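PDB 5USB: protection of telomeres protein 1, which binds single-stranded telomeric DNA of consensus GGTTAC, here through one OB-fold domain, to protect the 3' overhang and regulate telomerase and telomere length. Local coordinates for residues Y26-F31 and D74-R78; D1-L5 and R14-Y18; F63-C67 and Y101-I105; Q8-H12 and R93-D97. The protein carries 1 engineered substitution. All coordinates share one frame; numbering follows the deposited sequence. Where two conformers were deposited one is given.

Contact 1: Y26-F31 and D74-R78. With nucleotides of chain B.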
# COMPACT_ATOMS: atom_id res chain seq x y z
N TYR A 26 10.08 -8.52 4.30
CA TYR A 26 10.83 -9.13 3.22
C TYR A 26 10.88 -10.63 3.43
O TYR A 26 10.91 -11.12 4.57
CB TYR A 26 12.27 -8.58 3.11
CG TYR A 26 13.15 -8.71 4.33
CD1 TYR A 26 13.92 -9.85 4.56
CD2 TYR A 26 13.26 -7.67 5.22
CE1 TYR A 26 14.74 -9.94 5.66
CE2 TYR A 26 14.07 -7.77 6.36
CZ TYR A 26 14.80 -8.91 6.55
OH TYR A 26 15.61 -8.99 7.69
N SER A 27 10.94 -11.35 2.31
CA SER A 27 11.16 -12.79 2.34
C SER A 27 12.04 -13.16 1.16
O SER A 27 12.42 -12.31 0.34
CB SER A 27 9.84 -13.56 2.31
OG SER A 27 9.27 -13.54 1.03
N ASP A 28 12.36 -14.45 1.07
CA ASP A 28 13.15 -14.94 -0.05
C ASP A 28 12.37 -15.01 -1.35
O ASP A 28 12.99 -15.22 -2.40
CB ASP A 28 13.70 -16.33 0.28
CG ASP A 28 14.77 -16.29 1.36
OD1 ASP A 28 15.46 -15.25 1.48
OD2 ASP A 28 14.92 -17.30 2.09
N LYS A 29 11.05 -14.86 -1.33
CA LYS A 29 10.24 -14.90 -2.54
C LYS A 29 9.80 -13.53 -3.02
O LYS A 29 9.64 -13.33 -4.24
CB LYS A 29 8.99 -15.76 -2.29
CG LYS A 29 9.32 -17.21 -1.85
CD LYS A 29 9.51 -18.16 -3.02
CE LYS A 29 10.88 -18.04 -3.68
NZ LYS A 29 11.10 -19.08 -4.74
N ASN A 30 9.51 -12.60 -2.10
CA ASN A 30 8.96 -11.32 -2.50
C ASN A 30 9.12 -10.32 -1.35
O ASN A 30 9.68 -10.62 -0.31
CB ASN A 30 7.49 -11.45 -2.90
CG ASN A 30 6.67 -12.11 -1.83
OD1 ASN A 30 6.87 -11.88 -0.65
ND2 ASN A 30 5.76 -12.96 -2.25
N PHE A 31 8.67 -9.09 -1.60
CA PHE A 31 8.66 -8.05 -0.59
C PHE A 31 7.23 -7.54 -0.41
O PHE A 31 6.53 -7.28 -1.40
CB PHE A 31 9.57 -6.88 -1.02
CG PHE A 31 9.69 -5.78 -0.03
CD1 PHE A 31 10.21 -6.01 1.24
CD2 PHE A 31 9.36 -4.49 -0.39
CE1 PHE A 31 10.34 -4.93 2.14
CE2 PHE A 31 9.49 -3.45 0.49
CZ PHE A 31 9.96 -3.67 1.74
N ASP A 74 10.70 -6.05 -6.03
CA ASP A 74 11.21 -6.57 -4.78
C ASP A 74 12.67 -6.15 -4.60
O ASP A 74 13.03 -5.50 -3.62
CB ASP A 74 11.05 -8.08 -4.84
CG ASP A 74 11.71 -8.85 -3.72
OD1 ASP A 74 12.20 -8.26 -2.71
OD2 ASP A 74 11.74 -10.12 -3.83
N PHE A 75 13.50 -6.46 -5.58
CA PHE A 75 14.91 -6.10 -5.45
C PHE A 75 15.09 -4.60 -5.22
O PHE A 75 15.98 -4.20 -4.46
CB PHE A 75 15.68 -6.53 -6.69
CG PHE A 75 15.72 -8.01 -6.88
CD1 PHE A 75 16.27 -8.82 -5.90
CD2 PHE A 75 15.30 -8.57 -8.07
CE1 PHE A 75 16.35 -10.19 -6.08
CE2 PHE A 75 15.36 -9.93 -8.26
CZ PHE A 75 15.90 -10.75 -7.27
N TYR A 76 14.31 -3.76 -5.89
CA TYR A 76 14.43 -2.32 -5.73
C TYR A 76 14.04 -1.89 -4.33
O TYR A 76 14.73 -1.11 -3.68
CB TYR A 76 13.56 -1.60 -6.75
CG TYR A 76 13.60 -0.10 -6.64
CD1 TYR A 76 14.81 0.57 -6.59
CD2 TYR A 76 12.47 0.67 -6.62
CE1 TYR A 76 14.85 1.94 -6.51
CE2 TYR A 76 12.50 2.02 -6.55
CZ TYR A 76 13.72 2.68 -6.52
OH TYR A 76 13.81 4.05 -6.45
N CYS A 77 12.89 -2.37 -3.83
CA CYS A 77 12.30 -1.79 -2.64
C CYS A 77 12.73 -2.43 -1.32
O CYS A 77 12.59 -1.77 -0.28
CB CYS A 77 10.80 -1.90 -2.73
SG CYS A 77 10.04 -0.77 -3.92
N ARG A 78 13.22 -3.67 -1.34
CA ARG A 78 13.27 -4.48 -0.11
C ARG A 78 14.22 -3.91 0.94
O ARG A 78 14.03 -4.17 2.14
CB ARG A 78 13.68 -5.91 -0.46
CG ARG A 78 15.16 -6.16 -0.87
CD ARG A 78 15.50 -7.64 -0.63
NE ARG A 78 14.26 -8.38 -0.77
CZ ARG A 78 13.90 -9.47 -0.11
NH1 ARG A 78 14.67 -10.09 0.80
NH2 ARG A 78 12.70 -9.92 -0.37
P DT B 9 14.19 -8.40 13.25
OP1 DT B 9 14.67 -8.74 14.58
OP2 DT B 9 14.64 -7.20 12.58
O5' DT B 9 14.55 -9.59 12.28
C5' DT B 9 14.90 -10.88 12.75
C4' DT B 9 14.91 -11.84 11.58
O4' DT B 9 13.59 -11.95 11.01
C3' DT B 9 15.78 -11.39 10.42
O3' DT B 9 17.13 -11.81 10.58
C2' DT B 9 15.15 -12.10 9.24
C1' DT B 9 13.68 -12.13 9.61
N1 DT B 9 12.92 -11.05 8.96
C2 DT B 9 12.44 -11.30 7.70
O2 DT B 9 12.60 -12.36 7.14
N3 DT B 9 11.76 -10.26 7.13
C4 DT B 9 11.54 -9.02 7.67
O4 DT B 9 10.91 -8.18 7.05
C5 DT B 9 12.08 -8.82 8.99
C7 DT B 9 11.87 -7.50 9.67
C6 DT B 9 12.74 -9.83 9.56
O HOH W 1 13.42 -12.16 -2.84
O HOH W 2 14.82 -12.63 2.65
O HOH W 3 10.67 -11.42 -5.88
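The loop between the first two strands of the OB fold meets helix 72-77 here, with Arg78 reaching across to Ser27 and Phe31, while Tyr26 receives a thymine. Arg78 is modelled in two conformers, so its grip is that of one copy: NH2 points at Ser27 O, at a doubtfully short 2.5 Å, and Asp74 OD1 takes both NE (2.8 Å) and NH2 of Arg78, a side-on salt bridge that steers the guanidinium. Tyr26 CB lies over one face of that group. Nearer the backbone, Arg78 CA sits over one face of the Phe31 ring, 3.6 Å from its centroid and only 7° off its normal, a CH-pi contact; chi1 of -177°, with CG opposite the backbone N, swings the ring there and also against Cys77 CB. Water 3 links Lys29 O with Asp74 OD2, and Ser27 OG accepts from Lys29 N in an ST turn. Tyr26 meets thymine DT9 of chain B twice over: its N donates to O4 (2.9 Å) and its O accepts from N3 (2.8 Å), while its ring puts one face against the base. An alanine here takes away that ring, and the thymine would probably be freer to tilt. Around this, Phe31 starts strand 31-36 and bonds through its backbone to Leu69 of strand 65-69; Cys77 of the helix rests on Leu69, and Asn30 on Ile68.

Contact 2: D1-L5 and R14-Y18. Engineered in segment 1-5: Asp1 (natural residue Val).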
# COMPACT_ATOMS: atom_id res chain seq x y z
N ASP A 1 -4.75 6.90 -15.81
CA ASP A 1 -5.49 8.13 -15.87
C ASP A 1 -5.15 9.19 -14.76
O ASP A 1 -4.55 10.19 -15.12
CB ASP A 1 -6.97 7.77 -15.97
CG ASP A 1 -7.43 6.85 -14.86
OD1 ASP A 1 -6.53 6.44 -14.07
OD2 ASP A 1 -8.63 6.60 -14.72
N SER A 2 -5.42 8.96 -13.45
CA SER A 2 -5.26 9.92 -12.36
C SER A 2 -5.15 9.21 -10.99
O SER A 2 -5.29 8.04 -10.92
CB SER A 2 -6.48 10.77 -12.27
OG SER A 2 -7.56 9.96 -11.91
N PHE A 3 -4.94 9.95 -9.92
CA PHE A 3 -4.82 9.38 -8.60
C PHE A 3 -6.17 9.16 -7.93
O PHE A 3 -7.07 9.88 -8.16
CB PHE A 3 -4.00 10.29 -7.72
CG PHE A 3 -2.55 10.37 -8.12
CD1 PHE A 3 -1.70 9.38 -7.85
CD2 PHE A 3 -2.07 11.49 -8.74
CE1 PHE A 3 -0.43 9.44 -8.21
CE2 PHE A 3 -0.77 11.58 -9.08
CZ PHE A 3 0.06 10.54 -8.83
N SER A 4 -6.25 8.09 -7.15
CA SER A 4 -7.42 7.75 -6.34
C SER A 4 -7.07 7.80 -4.86
O SER A 4 -5.94 7.51 -4.49
CB SER A 4 -7.90 6.33 -6.64
OG SER A 4 -8.33 6.17 -7.96
N LEU A 5 -8.06 8.07 -4.01
CA LEU A 5 -7.94 7.71 -2.61
C LEU A 5 -8.11 6.20 -2.47
O LEU A 5 -8.79 5.55 -3.29
CB LEU A 5 -8.98 8.41 -1.74
CG LEU A 5 -8.83 9.94 -1.77
CD1 LEU A 5 -9.87 10.51 -0.84
CD2 LEU A 5 -7.44 10.44 -1.40
N ARG A 14 -6.41 -0.93 -12.70
CA ARG A 14 -5.16 -0.23 -12.56
C ARG A 14 -5.43 1.06 -11.79
O ARG A 14 -6.39 1.77 -12.09
CB ARG A 14 -4.57 0.05 -13.95
CG ARG A 14 -3.61 1.23 -14.04
CD ARG A 14 -3.06 1.41 -15.46
NE ARG A 14 -4.01 2.08 -16.36
CZ ARG A 14 -4.17 3.39 -16.43
NH1 ARG A 14 -3.46 4.20 -15.65
NH2 ARG A 14 -5.04 3.91 -17.29
N CYS A 15 -4.60 1.38 -10.79
CA CYS A 15 -4.83 2.60 -10.06
C CYS A 15 -3.50 3.20 -9.63
O CYS A 15 -2.44 2.57 -9.75
CB CYS A 15 -5.74 2.36 -8.87
SG CYS A 15 -5.03 1.19 -7.70
N SER A 16 -3.58 4.44 -9.18
CA SER A 16 -2.46 5.19 -8.65
C SER A 16 -2.85 5.92 -7.39
O SER A 16 -3.96 6.45 -7.30
CB SER A 16 -1.97 6.21 -9.70
OG SER A 16 -1.63 5.58 -10.91
N PHE A 17 -1.94 5.98 -6.41
CA PHE A 17 -2.27 6.60 -5.13
C PHE A 17 -1.01 6.96 -4.37
O PHE A 17 0.07 6.41 -4.61
CB PHE A 17 -3.16 5.68 -4.27
CG PHE A 17 -2.62 4.30 -4.07
CD1 PHE A 17 -1.74 4.04 -3.04
CD2 PHE A 17 -3.03 3.25 -4.88
CE1 PHE A 17 -1.23 2.77 -2.85
CE2 PHE A 17 -2.54 1.97 -4.68
CZ PHE A 17 -1.64 1.74 -3.66
N TYR A 18 -1.18 7.87 -3.42
CA TYR A 18 -0.19 8.22 -2.42
C TYR A 18 -0.57 7.50 -1.12
O TYR A 18 -1.75 7.38 -0.80
CB TYR A 18 -0.19 9.74 -2.17
CG TYR A 18 0.38 10.55 -3.31
CD1 TYR A 18 1.71 10.89 -3.29
CD2 TYR A 18 -0.41 11.00 -4.36
CE1 TYR A 18 2.26 11.64 -4.31
CE2 TYR A 18 0.12 11.74 -5.38
CZ TYR A 18 1.44 12.06 -5.36
OH TYR A 18 2.02 12.81 -6.38
O HOH W 4 -3.99 5.36 -12.58
O HOH W 5 -6.36 5.68 -9.75
O HOH W 6 -3.93 9.20 -3.67
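Phe3 lies against Tyr18, whose CE2 stands over the centre of the Phe3 ring; the two planes are 42° apart, an oblique pairing with centroids separated by 4.7 Å. The near edge of the Phe3 ring meets Phe17 N, and its CD1 is 3.7 Å from Ser16 CB. Ser4 N donates to Ser16 O over 2.8 Å, almost straight at 171°. Tyr18 takes its place with CG opposite the carbonyl carbon (chi1 -71°), which brings its CE2 over the Phe3 ring. A leucine in its place is likely to leave one face of the Phe3 ring less well covered and that side chain freer to turn.

In the next shell, waters fill in for missing backbone bonds: water 5 joins Ser2 O, Ser4 OG and Ser16 N, and water 6 joins Ser4 O to Tyr18 N. Farther out, Asn91 holds both Ser16 OG and Arg14 NH1, and Val88 of strand 86-90 touches Phe3 and Tyr18. The whole is an N-terminal segment held against the first strand of an OB-fold barrel by one direct backbone bond, side-chain contacts and bridging water, about 13 Å from the bound nucleic acid at its nearest atom.

Contact 3: F63-C67 and Y101-I105. With nucleotides of chain B.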
# COMPACT_ATOMS: atom_id res chain seq x y z
N PHE A 63 -8.51 -0.15 6.88
CA PHE A 63 -7.83 1.09 6.50
C PHE A 63 -6.49 0.91 5.80
O PHE A 63 -5.88 1.91 5.43
CB PHE A 63 -7.62 1.99 7.74
CG PHE A 63 -8.86 2.77 8.14
CD1 PHE A 63 -9.86 2.21 8.92
CD2 PHE A 63 -8.99 4.09 7.74
CE1 PHE A 63 -10.97 2.95 9.24
CE2 PHE A 63 -10.10 4.82 8.09
CZ PHE A 63 -11.07 4.26 8.82
N SER A 64 -6.01 -0.31 5.61
CA SER A 64 -4.71 -0.54 4.98
C SER A 64 -4.83 -1.64 3.93
O SER A 64 -5.67 -2.54 4.03
CB SER A 64 -3.66 -0.93 6.03
OG SER A 64 -3.61 0.06 7.02
N ILE A 65 -3.96 -1.58 2.93
CA ILE A 65 -3.92 -2.57 1.85
C ILE A 65 -2.53 -3.19 1.78
O ILE A 65 -1.52 -2.50 1.95
CB ILE A 65 -4.32 -1.96 0.49
CG1 ILE A 65 -4.49 -3.10 -0.53
CG2 ILE A 65 -3.32 -0.90 -0.01
CD1 ILE A 65 -5.14 -2.67 -1.82
N ARG A 66 -2.49 -4.50 1.57
CA ARG A 66 -1.25 -5.24 1.37
C ARG A 66 -0.82 -5.11 -0.08
O ARG A 66 -1.64 -5.27 -0.97
CB ARG A 66 -1.46 -6.72 1.71
CG ARG A 66 -0.34 -7.64 1.27
CD ARG A 66 -0.80 -9.10 1.40
NE ARG A 66 -0.96 -9.52 2.78
CZ ARG A 66 -1.74 -10.51 3.18
NH1 ARG A 66 -2.46 -11.21 2.31
NH2 ARG A 66 -1.80 -10.80 4.46
N CYS A 67 0.47 -4.84 -0.30
CA CYS A 67 1.03 -4.77 -1.65
C CYS A 67 2.11 -5.83 -1.71
O CYS A 67 3.00 -5.83 -0.87
CB CYS A 67 1.61 -3.39 -1.96
SG CYS A 67 0.47 -2.02 -1.63
N TYR A 101 -10.32 -10.44 0.16
CA TYR A 101 -9.78 -9.13 0.50
C TYR A 101 -9.01 -8.53 -0.68
O TYR A 101 -8.37 -9.24 -1.45
CB TYR A 101 -8.85 -9.22 1.71
CG TYR A 101 -9.53 -9.79 2.92
CD1 TYR A 101 -10.45 -9.03 3.63
CD2 TYR A 101 -9.30 -11.10 3.31
CE1 TYR A 101 -11.12 -9.58 4.75
CE2 TYR A 101 -9.96 -11.64 4.41
CZ TYR A 101 -10.85 -10.88 5.11
OH TYR A 101 -11.49 -11.42 6.20
N LEU A 102 -9.12 -7.21 -0.81
CA LEU A 102 -8.37 -6.47 -1.80
C LEU A 102 -6.88 -6.54 -1.49
O LEU A 102 -6.47 -6.51 -0.33
CB LEU A 102 -8.82 -5.01 -1.79
CG LEU A 102 -9.61 -4.45 -2.94
CD1 LEU A 102 -9.82 -2.94 -2.74
CD2 LEU A 102 -8.94 -4.72 -4.25
N GLU A 103 -6.08 -6.65 -2.54
CA GLU A 103 -4.65 -6.51 -2.40
C GLU A 103 -4.10 -5.89 -3.68
O GLU A 103 -4.77 -5.84 -4.71
CB GLU A 103 -3.98 -7.86 -2.09
CG GLU A 103 -4.28 -8.96 -3.08
CD GLU A 103 -3.58 -10.28 -2.77
OE1 GLU A 103 -2.78 -10.34 -1.81
OE2 GLU A 103 -3.84 -11.25 -3.51
N CYS A 104 -2.89 -5.37 -3.58
CA CYS A 104 -2.19 -4.76 -4.69
C CYS A 104 -0.99 -5.63 -5.06
O CYS A 104 -0.29 -6.14 -4.18
CB CYS A 104 -1.77 -3.35 -4.29
SG CYS A 104 -0.74 -2.46 -5.41
N ILE A 105 -0.76 -5.77 -6.36
CA ILE A 105 0.25 -6.68 -6.88
C ILE A 105 1.14 -5.92 -7.85
O ILE A 105 0.65 -5.17 -8.70
CB ILE A 105 -0.41 -7.87 -7.59
CG1 ILE A 105 -1.27 -8.66 -6.62
CG2 ILE A 105 0.66 -8.72 -8.21
CD1 ILE A 105 -0.56 -9.22 -5.44
P DA B 5 -3.68 -14.05 9.65
OP1 DA B 5 -2.93 -14.97 10.47
OP2 DA B 5 -5.12 -14.08 9.59
O5' DA B 5 -3.27 -12.59 10.08
C5' DA B 5 -1.90 -12.26 10.27
C4' DA B 5 -1.77 -10.76 10.29
O4' DA B 5 -2.02 -10.25 8.97
C3' DA B 5 -2.77 -10.06 11.20
O3' DA B 5 -2.18 -8.91 11.81
C2' DA B 5 -3.90 -9.72 10.25
C1' DA B 5 -3.18 -9.45 8.95
N9 DA B 5 -3.92 -9.81 7.75
C8 DA B 5 -4.58 -10.99 7.50
N7 DA B 5 -5.11 -11.05 6.31
C5 DA B 5 -4.73 -9.87 5.71
C6 DA B 5 -4.96 -9.34 4.44
N6 DA B 5 -5.66 -9.97 3.50
N1 DA B 5 -4.46 -8.12 4.16
C2 DA B 5 -3.77 -7.49 5.11
N3 DA B 5 -3.47 -7.88 6.34
C4 DA B 5 -3.99 -9.10 6.58
P DG B 2 2.46 -20.26 -6.20
OP1 DG B 2 3.33 -21.45 -6.17
OP2 DG B 2 1.06 -20.37 -6.63
O5' DG B 2 2.49 -19.62 -4.75
C5' DG B 2 3.73 -19.40 -4.08
C4' DG B 2 3.50 -18.49 -2.91
O4' DG B 2 3.49 -17.10 -3.30
C3' DG B 2 2.16 -18.68 -2.22
O3' DG B 2 2.33 -19.79 -1.35
C2' DG B 2 2.00 -17.36 -1.49
C1' DG B 2 2.62 -16.36 -2.45
N9 DG B 2 1.66 -15.66 -3.29
C8 DG B 2 1.42 -15.94 -4.61
N7 DG B 2 0.52 -15.16 -5.14
C5 DG B 2 0.12 -14.35 -4.10
C6 DG B 2 -0.84 -13.31 -4.07
O6 DG B 2 -1.53 -12.88 -5.00
N1 DG B 2 -0.95 -12.74 -2.81
C2 DG B 2 -0.20 -13.11 -1.72
N2 DG B 2 -0.43 -12.43 -0.60
N3 DG B 2 0.70 -14.08 -1.73
C4 DG B 2 0.81 -14.65 -2.95
P DT B 4 -1.31 -19.04 5.62
OP1 DT B 4 -0.64 -19.50 6.83
OP2 DT B 4 -2.36 -19.84 5.04
O5' DT B 4 -1.89 -17.61 6.01
C5' DT B 4 -1.01 -16.53 6.28
C4' DT B 4 -1.79 -15.26 6.51
O4' DT B 4 -2.36 -14.80 5.26
C3' DT B 4 -2.96 -15.37 7.49
O3' DT B 4 -3.11 -14.13 8.18
C2' DT B 4 -4.15 -15.54 6.56
C1' DT B 4 -3.75 -14.62 5.42
N1 DT B 4 -4.39 -14.89 4.12
C2 DT B 4 -4.91 -13.84 3.41
O2 DT B 4 -4.79 -12.69 3.76
N3 DT B 4 -5.47 -14.19 2.21
C4 DT B 4 -5.61 -15.46 1.69
O4 DT B 4 -6.15 -15.61 0.61
C5 DT B 4 -5.06 -16.52 2.50
C7 DT B 4 -5.16 -17.93 2.01
C6 DT B 4 -4.50 -16.19 3.67
O HOH W 7 -4.85 -6.24 1.74
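Cys67 and Cys104 make the tight end of this parallel strand pair: Cys104 N donates to Arg66 O over 2.9 Å at 174°, Cys67 CA comes 3.2 Å from Cys104 O, and Cys67 SG packs on Cys104 CB. Ile65 CD1 lies against the backbone of Glu103 and the CB of Cys104. Toward the start of the strands the pairing slackens; water 7 stands between Arg66 N and Leu102 O in place of a direct bond.

The other face of the sheet is polar and filled by DNA. Arg66 and Glu103 run side by side there, Arg66 NH1 4.2 Å from Glu103 OE1 without a salt bridge. A bend at chi3 (-69°) brings the Arg66 guanidinium, in this conformer, over C6 of DA5 of chain B, and NH1 donates to O2 of DT4 of chain B. Glu103 OE1 accepts a hydrogen bond from N1 of DG2 of chain B at 3.2 Å, and a weaker one from N2.

Strand 65-69 is flanked on its other edge by antiparallel strand 31-36, and strand 102-106 by antiparallel strand 92-96; this parallel pair closes the OB barrel, Met89 of strand 86-90 touching both cysteines.

Contact 4: Q8-H12 and R93-D97. With nucleotides of chain B.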
# COMPACT_ATOMS: atom_id res chain seq x y z
N GLN A 8 -11.46 4.64 -2.75
CA GLN A 8 -12.08 4.64 -4.07
C GLN A 8 -11.60 3.49 -4.95
O GLN A 8 -12.19 3.26 -6.02
CB GLN A 8 -11.79 5.96 -4.78
CG GLN A 8 -12.33 7.17 -4.04
CD GLN A 8 -11.84 8.49 -4.62
OE1 GLN A 8 -10.69 8.65 -5.06
NE2 GLN A 8 -12.75 9.48 -4.61
N ILE A 9 -10.56 2.75 -4.55
CA ILE A 9 -10.08 1.72 -5.44
C ILE A 9 -10.97 0.49 -5.34
O ILE A 9 -11.61 0.19 -4.33
CB ILE A 9 -8.60 1.39 -5.20
CG1 ILE A 9 -8.36 0.76 -3.85
CG2 ILE A 9 -7.76 2.63 -5.37
CD1 ILE A 9 -6.98 0.19 -3.75
N THR A 10 -11.06 -0.23 -6.44
CA THR A 10 -11.89 -1.41 -6.53
C THR A 10 -11.05 -2.54 -7.09
O THR A 10 -9.94 -2.32 -7.58
CB THR A 10 -13.10 -1.16 -7.45
OG1 THR A 10 -12.62 -0.79 -8.74
CG2 THR A 10 -13.99 -0.04 -6.88
N PRO A 11 -11.55 -3.75 -7.04
CA PRO A 11 -10.76 -4.89 -7.50
C PRO A 11 -10.60 -4.88 -9.01
O PRO A 11 -11.47 -4.40 -9.74
CB PRO A 11 -11.57 -6.09 -7.03
CG PRO A 11 -12.48 -5.54 -5.99
CD PRO A 11 -12.81 -4.19 -6.42
N HIS A 12 -9.47 -5.41 -9.47
CA HIS A 12 -9.23 -5.69 -10.88
C HIS A 12 -9.24 -4.41 -11.71
O HIS A 12 -9.84 -4.31 -12.79
CB HIS A 12 -10.25 -6.71 -11.36
CG HIS A 12 -10.28 -7.94 -10.52
ND1 HIS A 12 -11.40 -8.37 -9.87
CD2 HIS A 12 -9.29 -8.81 -10.19
CE1 HIS A 12 -11.12 -9.47 -9.19
NE2 HIS A 12 -9.85 -9.76 -9.38
N ARG A 93 -1.83 -2.75 -10.11
CA ARG A 93 -2.96 -3.62 -10.32
C ARG A 93 -3.53 -4.09 -9.00
O ARG A 93 -2.79 -4.32 -8.03
CB ARG A 93 -2.46 -4.81 -11.14
CG ARG A 93 -3.48 -5.70 -11.61
CD ARG A 93 -4.26 -5.10 -12.73
NE ARG A 93 -5.42 -5.94 -12.85
CZ ARG A 93 -6.48 -5.71 -13.59
NH1 ARG A 93 -6.60 -4.61 -14.35
NH2 ARG A 93 -7.44 -6.61 -13.51
N THR A 94 -4.85 -4.17 -8.91
CA THR A 94 -5.47 -4.73 -7.73
C THR A 94 -6.13 -6.07 -8.05
O THR A 94 -6.48 -6.38 -9.19
CB THR A 94 -6.53 -3.79 -7.18
OG1 THR A 94 -7.59 -3.70 -8.13
CG2 THR A 94 -5.97 -2.43 -6.96
N LYS A 95 -6.28 -6.88 -7.01
CA LYS A 95 -6.95 -8.16 -7.13
C LYS A 95 -7.62 -8.47 -5.81
O LYS A 95 -7.53 -7.70 -4.84
CB LYS A 95 -5.99 -9.28 -7.54
CG LYS A 95 -4.87 -9.53 -6.55
CD LYS A 95 -4.00 -10.69 -6.96
CE LYS A 95 -4.66 -12.01 -6.67
NZ LYS A 95 -3.64 -13.03 -6.36
N ILE A 96 -8.29 -9.61 -5.78
CA ILE A 96 -8.94 -10.13 -4.59
C ILE A 96 -8.24 -11.43 -4.25
O ILE A 96 -7.95 -12.23 -5.15
CB ILE A 96 -10.44 -10.37 -4.84
CG1 ILE A 96 -11.12 -9.05 -5.17
CG2 ILE A 96 -11.05 -11.03 -3.65
CD1 ILE A 96 -11.20 -8.10 -3.98
N ASP A 97 -7.96 -11.64 -2.96
CA ASP A 97 -7.26 -12.85 -2.57
C ASP A 97 -8.27 -13.97 -2.33
O ASP A 97 -9.47 -13.84 -2.58
CB ASP A 97 -6.34 -12.61 -1.37
CG ASP A 97 -7.06 -12.35 -0.06
OD1 ASP A 97 -8.26 -12.62 0.07
OD2 ASP A 97 -6.39 -11.87 0.91
P DT B 4 -1.31 -19.04 5.62
OP1 DT B 4 -0.64 -19.50 6.83
OP2 DT B 4 -2.36 -19.84 5.04
O5' DT B 4 -1.89 -17.61 6.01
C5' DT B 4 -1.01 -16.53 6.28
C4' DT B 4 -1.79 -15.26 6.51
O4' DT B 4 -2.36 -14.80 5.26
C3' DT B 4 -2.96 -15.37 7.49
O3' DT B 4 -3.11 -14.13 8.18
C2' DT B 4 -4.15 -15.54 6.56
C1' DT B 4 -3.75 -14.62 5.42
N1 DT B 4 -4.39 -14.89 4.12
C2 DT B 4 -4.91 -13.84 3.41
O2 DT B 4 -4.79 -12.69 3.76
N3 DT B 4 -5.47 -14.19 2.21
C4 DT B 4 -5.61 -15.46 1.69
O4 DT B 4 -6.15 -15.61 0.61
C5 DT B 4 -5.06 -16.52 2.50
C7 DT B 4 -5.16 -17.93 2.01
C6 DT B 4 -4.50 -16.19 3.67
P DG B 2 2.46 -20.26 -6.20
OP1 DG B 2 3.33 -21.45 -6.17
OP2 DG B 2 1.06 -20.37 -6.63
O5' DG B 2 2.49 -19.62 -4.75
C5' DG B 2 3.73 -19.40 -4.08
C4' DG B 2 3.50 -18.49 -2.91
O4' DG B 2 3.49 -17.10 -3.30
C3' DG B 2 2.16 -18.68 -2.22
O3' DG B 2 2.33 -19.79 -1.35
C2' DG B 2 2.00 -17.36 -1.49
C1' DG B 2 2.62 -16.36 -2.45
N9 DG B 2 1.66 -15.66 -3.29
C8 DG B 2 1.42 -15.94 -4.61
N7 DG B 2 0.52 -15.16 -5.14
C5 DG B 2 0.12 -14.35 -4.10
C6 DG B 2 -0.84 -13.31 -4.07
O6 DG B 2 -1.53 -12.88 -5.00
N1 DG B 2 -0.95 -12.74 -2.81
C2 DG B 2 -0.20 -13.11 -1.72
N2 DG B 2 -0.43 -12.43 -0.60
N3 DG B 2 0.70 -14.08 -1.73
C4 DG B 2 0.81 -14.65 -2.95
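Thr94 supplies the polar link between the loop before the first strand and strand 92-96. Its OG1 donates to Thr10 O over 2.8 Å, on a lone pair in the carbonyl plane, and also accepts from Gln13 N; with OG1 set between the backbone N and the carbonyl carbon (chi1 66°), the hydroxyl faces the loop. A second, weak bond runs from His12 N to Thr94 O at 3.2 Å.

Apolar packing lies to one side of this link. Pro11 CG presses on Ile96 CD1 at 3.5 Å, tighter than usual for two carbons, and both residues also touch Leu43. The His12 imidazole crosses Ile96 at about a right angle, bringing CE1 to 4.0 Å from CG1 of Ile96.

Charged groups come next. The Arg93 guanidinium is laid against the loop backbone, one face over the carbonyl carbon of His12. Lys95 and Asp97 turn to the DNA instead: Lys95 NZ donates to O6 of DG2 of chain B, at a doubtfully short distance, and Asp97 OD2 accepts a hydrogen bond from N3 of DT4 of chain B at 2.8 Å and 169°. NZ of Lys95 also has a long, weak ion pair with Glu103. Asp97 OD1 is held by Leu99 N and Tyr101 N.

The contact divides its work: Thr94 and Ile96 fasten the loop, and Lys95 and Asp97 meet base edges. Backbone N-H groups on Asp97 would probably favour its charged form, suited to accepting from a thymine imide.

Overall arrangement
Contacts 3 and 4 form one DNA-reading surface: their centres are 8 Å apart, strands 92-96 and 102-106 are antiparallel neighbours, and both reach DG2 and DT4 of chain B, with Glu103 and Lys95 meeting the same guanine as a weak ion pair. Contact 2 joins contact 4 at a centre spacing of 12 Å, where Cys15 packs on Thr94 and Ile9, but stays away from the nucleic acid. Contact 1 lies farther round the barrel, its centre about 16 Å from that of contact 3, though their nearest atoms are about 4 Å apart, and receives DT9 of chain B. This is consistent with a single strand following one barrel from contacts 3 and 4 to contact 1.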